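Local coordinates for protein mannitol dehydrogenase (Pseudomonas fluorescens, PDB 1LJ8) that probably oxidises mannitol at carbon 2 with NAD as coenzyme, and is a long-chain dehydrogenase captured here with NAD bound, at residues V438-D441 / A442-S445. Sequence-based numbering, arbitrary orientation.
Sequences VSDD and ALIS
Ile444 packs back against the turn that leads into its own helix. Its CG1 lies 3.3 Å from Asp440 O and also touches the backbone of Val438. Its CD1 meets Val438 CB at 4.0 Å and runs beside the Asp441 side chain, which points the same way. CG1 stands anti to the carbonyl carbon (chi1 -70°), and this brings the CG1-CD1 arm against Asp440 O and Val438. Val438 and Ile444 are buried here, and the packing is close.

The turn is tied by its backbone. Leu443 N donates to Asp440 O at 2.9 Å, and residues 440-443 form a type I-like beta turn. Ile444 N reaches Asp441 O in a long, weak bond. A water donates to the same Asp441 O and accepts from Ser445 N, so it links two residues four apart in the chain.

The outer side is looser. With CG anti to the backbone N (chi1 -169°), Asp440 sets OD1 beside Ala442 N, which gives it a weak, bent bond at 3.0 Å resembling that of an Asx turn. Leu443 CD1 lies 3.9 Å from Asp440 OD2, its side chain crossing the aspartate at a slant. Ala442 beside them is exposed. Replacing Asp440 with alanine would probably leave Ala442 N without its weak carboxylate acceptor and strip the carboxylate from beside Leu443 CD1.

Residues 438-443 link helix 431-437 to helix 444-448 in the C-terminal domain, away from the NAD site. Asp441 anchors them to helix 463-488 through Tyr473 and a salt bridge to Arg477, while Ile444 rests on Phe469 and Tyr473 of that helix.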
ATOM      1  N   VAL A 438     -25.520   1.968  -0.249  1.00 22.77           N
ATOM      2  CA  VAL A 438     -26.001   3.014  -1.150  1.00 24.30           C
ATOM      3  C   VAL A 438     -27.170   2.607  -2.053  1.00 26.75           C
ATOM      4  O   VAL A 438     -27.416   3.226  -3.077  1.00 26.95           O
ATOM      5  CB  VAL A 438     -24.837   3.576  -2.018  1.00 22.86           C
ATOM      6  CG1 VAL A 438     -23.718   4.041  -1.120  1.00 22.90           C
ATOM      7  CG2 VAL A 438     -24.318   2.513  -2.994  1.00 22.35           C
ATOM      8  N   SER A 439     -27.911   1.589  -1.639  1.00 29.72           N
ATOM      9  CA  SER A 439     -29.050   1.119  -2.421  1.00 33.21           C
ATOM     10  C   SER A 439     -30.251   2.099  -2.392  1.00 34.30           C
ATOM     11  O   SER A 439     -31.093   2.100  -3.298  1.00 35.58           O
ATOM     12  CB  SER A 439     -29.461  -0.264  -1.915  1.00 32.50           C
ATOM     13  OG  SER A 439     -29.947  -0.186  -0.595  1.00 35.35           O
ATOM     14  N   ASP A 440     -30.306   2.956  -1.383  1.00 34.04           N
ATOM     15  CA  ASP A 440     -31.396   3.931  -1.253  1.00 34.33           C
ATOM     16  C   ASP A 440     -30.778   5.322  -1.076  1.00 33.40           C
ATOM     17  O   ASP A 440     -30.196   5.593  -0.016  1.00 33.13           O
ATOM     18  CB  ASP A 440     -32.217   3.576  -0.017  1.00 37.58           C
ATOM     19  CG  ASP A 440     -33.525   4.350   0.077  1.00 39.87           C
ATOM     20  OD1 ASP A 440     -33.536   5.603  -0.038  1.00 40.81           O
ATOM     21  OD2 ASP A 440     -34.550   3.679   0.296  1.00 42.52           O
ATOM     22  N   ASP A 441     -30.911   6.193  -2.081  1.00 31.79           N
ATOM     23  CA  ASP A 441     -30.321   7.540  -2.017  1.00 31.85           C
ATOM     24  C   ASP A 441     -30.701   8.284  -0.752  1.00 31.85           C
ATOM     25  O   ASP A 441     -29.864   8.958  -0.137  1.00 32.42           O
ATOM     26  CB  ASP A 441     -30.763   8.430  -3.189  1.00 31.45           C
ATOM     27  CG  ASP A 441     -29.824   8.377  -4.394  1.00 30.91           C
ATOM     28  OD1 ASP A 441     -30.015   9.227  -5.279  1.00 30.29           O
ATOM     29  OD2 ASP A 441     -28.921   7.515  -4.483  1.00 28.74           O
ATOM     30  N   ALA A 442     -31.972   8.194  -0.369  1.00 31.64           N
ATOM     31  CA  ALA A 442     -32.439   8.916   0.822  1.00 30.88           C
ATOM     32  C   ALA A 442     -31.817   8.433   2.125  1.00 30.16           C
ATOM     33  O   ALA A 442     -31.785   9.173   3.116  1.00 29.37           O
ATOM     34  CB  ALA A 442     -33.959   8.830   0.928  1.00 32.75           C
ATOM     35  N   LEU A 443     -31.324   7.198   2.132  1.00 28.65           N
ATOM     36  CA  LEU A 443     -30.759   6.656   3.349  1.00 26.74           C
ATOM     37  C   LEU A 443     -29.232   6.543   3.360  1.00 26.21           C
ATOM     38  O   LEU A 443     -28.661   6.026   4.313  1.00 24.45           O
ATOM     39  CB  LEU A 443     -31.367   5.279   3.616  1.00 27.73           C
ATOM     40  CG  LEU A 443     -32.879   5.236   3.927  1.00 27.40           C
ATOM     41  CD1 LEU A 443     -33.333   3.764   3.959  1.00 29.32           C
ATOM     42  CD2 LEU A 443     -33.175   5.879   5.255  1.00 27.28           C
ATOM     43  N   ILE A 444     -28.577   7.048   2.320  1.00 25.29           N
ATOM     44  CA  ILE A 444     -27.122   6.932   2.236  1.00 24.43           C
ATOM     45  C   ILE A 444     -26.390   7.607   3.392  1.00 23.35           C
ATOM     46  O   ILE A 444     -25.500   7.006   4.001  1.00 21.39           O
ATOM     47  CB  ILE A 444     -26.608   7.457   0.864  1.00 24.83           C
ATOM     48  CG1 ILE A 444     -27.039   6.476  -0.224  1.00 26.12           C
ATOM     49  CG2 ILE A 444     -25.061   7.656   0.879  1.00 24.38           C
ATOM     50  CD1 ILE A 444     -26.885   6.998  -1.650  1.00 27.66           C
ATOM     51  N   SER A 445     -26.765   8.827   3.754  1.00 24.01           N
ATOM     52  CA  SER A 445     -26.003   9.465   4.821  1.00 24.40           C
ATOM     53  C   SER A 445     -26.202   8.717   6.132  1.00 26.23           C
ATOM     54  O   SER A 445     -25.265   8.567   6.907  1.00 25.66           O
ATOM     55  CB  SER A 445     -26.356  10.977   4.949  1.00 25.78           C
ATOM     56  OG  SER A 445     -27.732  11.155   5.241  1.00 28.40           O
TER
HETATM   57  O   HOH W   1     -28.552  10.514   2.058  1.00 30.60           O